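Side-chain contacts in beta-galactosidase (Marinomonas sp. ef1, PDB 6Y2K), which hydrolyses beta-galactosides, working as a cold-active hexameric member of glycoside hydrolase family 42: residues S15-D20 / L58-S63; I27-V32 / V349-W354. All coordinates share one frame; numbering follows the deposited sequence. Where two conformers were deposited one is given.

In the fold
Contact 1 begins at the start of helix 17-27 and closes a short loop when helix 52-63 comes back beside it, the strand 29-34 lying between the two in sequence. Contact 2 starts where helix 17-27 runs out into strand 29-34, and is completed more than 300 residues later by strand 348-352 and the turn after it. The two loops therefore cross: residues 27-32 fall within the first, residues 349-354 far beyond it. Contact 1 joins two neighbouring outer helices; contact 2 joins the end of the first, and the strand after it, to the barrel's last strand. Helix 17-27 serves both, and Asp20 OD1 lies 3.0 Å from Trp354 NE1, a probable hydrogen bond joining them.

Contact 1. Residues S15-D20 / L58-S63; sequences SRWVED and LDILHS
Ile60 reaches across to Trp17 and Val18 with both of its branches, each doing a different job. Its longer arm ends in CD1, which arrives at the rim of the indole near the ring plane, 4.0 Å from Trp17 CE3 and equally far from Trp17 CB; the two side chains cross at about a right angle. The short branch, CG2, meets backbone: it sits 3.7 Å from Trp17 O and 3.9 Å from Val18 CA, with Val18 CG2 a little farther off at 4.2 Å. The split follows from the first torsion of Ile60 (chi1 -72°), which sets CG1 beside its own backbone N and swings CG2 to the other side, anti to that N. No hydrogen bond passes between residues 15-20 and 58-63; they meet by apolar packing, CD1 at the ring edge and CG2 on the backbone and Val18. With an alanine in place of Ile60, both methyl ends would go, and the indole rim and the turn at Val18 would probably be left facing a gap. Behind the joint, Ser63 OG gives a 2.6 Å hydrogen bond to Ile60 O, one turn on. Across the first turn, Arg16 NH2 makes a salt bridge to the syn side of Asp20 OD1 at 2.7 Å, tilted out of the carboxylate plane, while Tyr7 holds the other oxygen. Trp17 also lies against Trp53 and Ser57, earlier on helix 52-63, and that helix in turn presses Leu58 and Leu61 onto Val68 of strand 67-71. The first two outer helices of the barrel are thus packed side by side.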
loop_
_atom_site.group_PDB
_atom_site.type_symbol
_atom_site.label_atom_id
_atom_site.label_comp_id
_atom_site.label_asym_id
_atom_site.label_seq_id
_atom_site.Cartn_x
_atom_site.Cartn_y
_atom_site.Cartn_z
ATOM N N SER A 15 57.573 -13.323 -19.376
ATOM C CA SER A 15 57.153 -13.684 -20.736
ATOM C C SER A 15 55.886 -12.954 -21.248
ATOM O O SER A 15 55.655 -12.912 -22.457
ATOM C CB SER A 15 56.956 -15.201 -20.833
ATOM O OG SER A 15 55.961 -15.654 -19.926
ATOM N N ARG A 16 55.083 -12.395 -20.339
ATOM C CA ARG A 16 53.922 -11.555 -20.687
ATOM C C ARG A 16 54.238 -10.087 -20.959
ATOM O O ARG A 16 53.445 -9.408 -21.613
ATOM C CB ARG A 16 52.862 -11.591 -19.561
ATOM C CG ARG A 16 51.980 -12.830 -19.537
ATOM C CD ARG A 16 51.006 -12.904 -20.703
ATOM N NE ARG A 16 50.261 -11.656 -20.883
ATOM C CZ ARG A 16 49.427 -11.404 -21.889
ATOM N NH1 ARG A 16 49.170 -12.328 -22.815
ATOM N NH2 ARG A 16 48.824 -10.221 -21.952
ATOM N N TRP A 17 55.366 -9.588 -20.455
ATOM C CA TRP A 17 55.586 -8.138 -20.337
ATOM C C TRP A 17 55.627 -7.359 -21.660
ATOM O O TRP A 17 55.047 -6.264 -21.757
ATOM C CB TRP A 17 56.858 -7.863 -19.522
ATOM C CG TRP A 17 56.759 -8.216 -18.051
ATOM C CD1 TRP A 17 55.715 -8.832 -17.410
ATOM C CD2 TRP A 17 57.763 -7.998 -17.055
ATOM N NE1 TRP A 17 56.002 -8.987 -16.081
ATOM C CE2 TRP A 17 57.252 -8.486 -15.832
ATOM C CE3 TRP A 17 59.042 -7.425 -17.073
ATOM C CZ2 TRP A 17 57.979 -8.423 -14.635
ATOM C CZ3 TRP A 17 59.766 -7.365 -15.882
ATOM C CH2 TRP A 17 59.229 -7.857 -14.682
ATOM N N VAL A 18 56.309 -7.895 -22.671
ATOM C CA VAL A 18 56.401 -7.190 -23.960
ATOM C C VAL A 18 55.014 -7.131 -24.609
ATOM O O VAL A 18 54.593 -6.071 -25.075
ATOM C CB VAL A 18 57.422 -7.831 -24.929
ATOM C CG1 VAL A 18 57.380 -7.150 -26.296
ATOM C CG2 VAL A 18 58.830 -7.750 -24.353
ATOM N N GLU A 19 54.328 -8.273 -24.632
ATOM C CA GLU A 19 52.952 -8.358 -25.136
ATOM C C GLU A 19 51.997 -7.389 -24.416
ATOM O O GLU A 19 51.185 -6.745 -25.074
ATOM C CB GLU A 19 52.428 -9.804 -25.036
ATOM C CG GLU A 19 50.926 -10.004 -25.287
ATOM C CD GLU A 19 50.459 -9.516 -26.653
ATOM O OE1 GLU A 19 51.292 -9.505 -27.589
ATOM O OE2 GLU A 19 49.264 -9.153 -26.799
ATOM N N ASP A 20 52.092 -7.300 -23.086
ATOM C CA ASP A 20 51.226 -6.403 -22.310
ATOM C C ASP A 20 51.385 -4.976 -22.825
ATOM O O ASP A 20 50.395 -4.304 -23.115
ATOM C CB ASP A 20 51.542 -6.431 -20.800
ATOM C CG ASP A 20 51.005 -7.676 -20.076
ATOM O OD1 ASP A 20 49.962 -8.246 -20.471
ATOM O OD2 ASP A 20 51.619 -8.059 -19.066
ATOM N N LEU A 58 60.362 -1.051 -16.596
ATOM C CA LEU A 58 60.370 0.340 -17.042
ATOM C C LEU A 58 60.957 0.460 -18.457
ATOM O O LEU A 58 60.430 1.213 -19.271
ATOM C CB LEU A 58 61.143 1.236 -16.078
ATOM C CG LEU A 58 60.576 1.439 -14.668
ATOM C CD1 LEU A 58 61.550 2.249 -13.827
ATOM C CD2 LEU A 58 59.225 2.128 -14.710
ATOM N N ASP A 59 62.020 -0.291 -18.753
ATOM C CA ASP A 59 62.603 -0.272 -20.112
ATOM C C ASP A 59 61.628 -0.792 -21.173
ATOM O O ASP A 59 61.506 -0.190 -22.236
ATOM C CB ASP A 59 63.943 -1.037 -20.179
ATOM C CG ASP A 59 65.107 -0.267 -19.536
ATOM O OD1 ASP A 59 64.969 0.932 -19.189
ATOM O OD2 ASP A 59 66.184 -0.877 -19.375
ATOM N N ILE A 60 60.916 -1.878 -20.876
ATOM C CA ILE A 60 59.932 -2.438 -21.810
ATOM C C ILE A 60 58.797 -1.437 -22.084
ATOM O O ILE A 60 58.443 -1.199 -23.244
ATOM C CB ILE A 60 59.393 -3.808 -21.327
ATOM C CG1 ILE A 60 60.490 -4.874 -21.485
ATOM C CG2 ILE A 60 58.137 -4.231 -22.098
ATOM C CD1 ILE A 60 60.270 -6.140 -20.691
ATOM N N LEU A 61 58.258 -0.839 -21.018
ATOM C CA LEU A 61 57.204 0.170 -21.144
ATOM C C LEU A 61 57.690 1.389 -21.949
ATOM O O LEU A 61 56.973 1.876 -22.823
ATOM C CB LEU A 61 56.692 0.602 -19.760
ATOM C CG LEU A 61 55.995 -0.497 -18.946
ATOM C CD1 LEU A 61 55.831 -0.079 -17.491
ATOM C CD2 LEU A 61 54.648 -0.861 -19.561
ATOM N N HIS A 62 58.908 1.856 -21.668
ATOM C CA HIS A 62 59.512 2.962 -22.424
ATOM C C HIS A 62 59.658 2.648 -23.918
ATOM O O HIS A 62 59.383 3.504 -24.757
ATOM C CB HIS A 62 60.879 3.330 -21.853
ATOM C CG HIS A 62 61.450 4.589 -22.424
ATOM N ND1 HIS A 62 60.829 5.815 -22.294
ATOM C CD2 HIS A 62 62.589 4.817 -23.123
ATOM C CE1 HIS A 62 61.560 6.741 -22.891
ATOM N NE2 HIS A 62 62.630 6.161 -23.405
ATOM N N SER A 63 60.060 1.420 -24.236
ATOM C CA SER A 63 60.280 0.999 -25.630
ATOM C C SER A 63 59.009 1.014 -26.499
ATOM O O SER A 63 59.099 1.081 -27.729
ATOM C CB SER A 63 60.911 -0.392 -25.675
ATOM O OG SER A 63 59.948 -1.386 -25.366
#

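Contact 2. Residues I27-V32 / V349-W354; sequences IGIQYV and VSYFRW
Ile27 and Trp354 meet at the seam of the TIM barrel, where the last strand, 348-352, comes round to the first, 2-6, with strand 29-34 on that strand's other side. Ile27 belongs to the last turn of helix 17-27, just before Gly28 ends it in a Schellman motif with positive phi. Its terminal methyl, CD1, touches the six-membered side of the indole at the edge, near the ring plane: 3.7 Å to Trp354 CZ3 and 3.9 Å to Trp354 CH2, the side chains meeting at a slant. With CG of Trp354 anti to the backbone N (chi1 162°) the ring is carried over to Ile27, and chi2 of -109° sets which edge faces it. The chain reaches Trp354 through a cis peptide between Phe352 and Arg353, and Arg353 CB rests over the centre of the Phe352 ring, 4.0 Å above it. A second, looser touch runs from Ile29 CD1 to the edge of Tyr351 at CD2, 4.4 Å; it is doubtful, since Ile29 was modelled in two conformers. Ala382 of helix 377-395 lies against both Ile27 and Tyr351, and Val5 of strand 2-6 against Trp354. Nothing polar bridges the two segments, whose touching residues are all buried. Each aromatic instead sends its polar atom elsewhere: Tyr351 OH to Thr338, Trp354 NE1 to Asp20. The indole therefore has two unlike margins, an N-H spent on a carboxylate and a hydrocarbon rim set against isoleucine, and the edge-to-face contact with His23 is likely to limit its turning further.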
loop_
_atom_site.group_PDB
_atom_site.type_symbol
_atom_site.label_atom_id
_atom_site.label_comp_id
_atom_site.label_asym_id
_atom_site.label_seq_id
_atom_site.Cartn_x
_atom_site.Cartn_y
_atom_site.Cartn_z
ATOM N N ILE A 27 45.436 -0.332 -27.821
ATOM C CA ILE A 27 44.195 0.231 -27.273
ATOM C C ILE A 27 44.189 1.764 -27.321
ATOM O O ILE A 27 43.131 2.366 -27.471
ATOM C CB ILE A 27 43.931 -0.313 -25.844
ATOM C CG1 ILE A 27 43.588 -1.812 -25.920
ATOM C CG2 ILE A 27 42.806 0.445 -25.143
ATOM C CD1 ILE A 27 43.778 -2.569 -24.625
ATOM N N GLY A 28 45.357 2.387 -27.227
ATOM C CA GLY A 28 45.473 3.845 -27.119
ATOM C C GLY A 28 45.917 4.344 -25.753
ATOM O O GLY A 28 45.897 5.557 -25.502
ATOM N N ILE A 29 46.327 3.417 -24.880
ATOM C CA ILE A 29 46.872 3.752 -23.563
ATOM C C ILE A 29 48.208 4.478 -23.746
ATOM O O ILE A 29 49.054 4.024 -24.515
ATOM C CB ILE A 29 47.121 2.482 -22.711
ATOM C CG1 ILE A 29 45.825 1.683 -22.468
ATOM C CG2 ILE A 29 47.754 2.835 -21.378
ATOM C CD1 ILE A 29 44.708 2.473 -21.827
ATOM N N GLN A 30 48.390 5.592 -23.035
ATOM C CA GLN A 30 49.631 6.378 -23.083
ATOM C C GLN A 30 50.409 6.432 -21.758
ATOM O O GLN A 30 51.620 6.725 -21.778
ATOM C CB GLN A 30 49.324 7.805 -23.547
ATOM C CG GLN A 30 48.823 7.895 -24.980
ATOM C CD GLN A 30 48.585 9.326 -25.419
ATOM O OE1 GLN A 30 47.445 9.777 -25.548
ATOM N NE2 GLN A 30 49.672 10.055 -25.641
ATOM N N TYR A 31 49.724 6.191 -20.626
ATOM C CA TYR A 31 50.323 6.219 -19.288
ATOM C C TYR A 31 50.067 4.905 -18.559
ATOM O O TYR A 31 49.006 4.305 -18.699
ATOM C CB TYR A 31 49.743 7.355 -18.444
ATOM C CG TYR A 31 50.275 8.716 -18.786
ATOM C CD1 TYR A 31 49.890 9.349 -19.964
ATOM C CD2 TYR A 31 51.148 9.386 -17.932
ATOM C CE1 TYR A 31 50.370 10.605 -20.293
ATOM C CE2 TYR A 31 51.632 10.647 -18.246
ATOM C CZ TYR A 31 51.243 11.250 -19.432
ATOM O OH TYR A 31 51.705 12.503 -19.768
ATOM N N VAL A 32 51.047 4.470 -17.768
ATOM C CA VAL A 32 50.951 3.219 -17.020
ATOM C C VAL A 32 51.476 3.426 -15.603
ATOM O O VAL A 32 52.603 3.905 -15.430
ATOM C CB VAL A 32 51.762 2.094 -17.698
ATOM C CG1 VAL A 32 51.601 0.773 -16.942
ATOM C CG2 VAL A 32 51.340 1.936 -19.152
ATOM N N VAL A 349 42.644 9.740 -17.908
ATOM C CA VAL A 349 41.781 8.750 -17.261
ATOM C C VAL A 349 42.479 7.395 -17.317
ATOM O O VAL A 349 42.694 6.847 -18.404
ATOM C CB VAL A 349 40.401 8.666 -17.946
ATOM C CG1 VAL A 349 39.590 7.473 -17.441
ATOM C CG2 VAL A 349 39.645 9.968 -17.725
ATOM N N SER A 350 42.827 6.868 -16.145
ATOM C CA SER A 350 43.555 5.611 -16.027
ATOM C C SER A 350 42.650 4.531 -15.425
ATOM O O SER A 350 42.031 4.752 -14.384
ATOM C CB SER A 350 44.838 5.828 -15.199
ATOM O OG SER A 350 45.403 4.615 -14.741
ATOM N N TYR A 351 42.582 3.378 -16.082
ATOM C CA TYR A 351 41.756 2.274 -15.610
ATOM C C TYR A 351 42.505 1.417 -14.595
ATOM O O TYR A 351 43.705 1.593 -14.385
ATOM C CB TYR A 351 41.290 1.412 -16.784
ATOM C CG TYR A 351 40.598 2.191 -17.880
ATOM C CD1 TYR A 351 39.272 2.582 -17.748
ATOM C CD2 TYR A 351 41.269 2.534 -19.045
ATOM C CE1 TYR A 351 38.634 3.294 -18.747
ATOM C CE2 TYR A 351 40.640 3.245 -20.049
ATOM C CZ TYR A 351 39.324 3.623 -19.895
ATOM O OH TYR A 351 38.694 4.332 -20.892
ATOM N N PHE A 352 41.791 0.488 -13.969
ATOM C CA PHE A 352 42.386 -0.398 -12.976
ATOM C C PHE A 352 41.535 -1.647 -12.772
ATOM O O PHE A 352 40.366 -1.559 -12.397
ATOM C CB PHE A 352 42.571 0.335 -11.646
ATOM C CG PHE A 352 42.866 -0.575 -10.488
ATOM C CD1 PHE A 352 41.871 -1.375 -9.948
ATOM C CD2 PHE A 352 44.136 -0.631 -9.939
ATOM C CE1 PHE A 352 42.139 -2.213 -8.883
ATOM C CE2 PHE A 352 44.410 -1.468 -8.873
ATOM C CZ PHE A 352 43.410 -2.260 -8.345
ATOM N N ARG A 353 42.131 -2.809 -13.020
ATOM C CA ARG A 353 43.519 -2.880 -13.460
ATOM C C ARG A 353 43.614 -3.338 -14.912
ATOM O O ARG A 353 42.600 -3.498 -15.591
ATOM C CB ARG A 353 44.319 -3.822 -12.559
ATOM C CG ARG A 353 43.485 -4.907 -11.898
ATOM C CD ARG A 353 44.261 -5.604 -10.792
ATOM N NE ARG A 353 45.405 -6.347 -11.312
ATOM C CZ ARG A 353 46.280 -6.999 -10.552
ATOM N NH1 ARG A 353 46.142 -7.003 -9.233
ATOM N NH2 ARG A 353 47.291 -7.648 -11.111
ATOM N N TRP A 354 44.840 -3.545 -15.383
ATOM C CA TRP A 354 45.070 -3.985 -16.754
ATOM C C TRP A 354 44.553 -5.402 -16.972
ATOM O O TRP A 354 43.893 -5.686 -17.971
ATOM C CB TRP A 354 46.560 -3.909 -17.097
ATOM C CG TRP A 354 46.939 -4.717 -18.300
ATOM C CD1 TRP A 354 47.666 -5.872 -18.315
ATOM C CD2 TRP A 354 46.612 -4.432 -19.665
ATOM N NE1 TRP A 354 47.811 -6.323 -19.605
ATOM C CE2 TRP A 354 47.173 -5.457 -20.453
ATOM C CE3 TRP A 354 45.898 -3.409 -20.298
ATOM C CZ2 TRP A 354 47.043 -5.489 -21.839
ATOM C CZ3 TRP A 354 45.769 -3.444 -21.675
ATOM C CH2 TRP A 354 46.340 -4.476 -22.430
#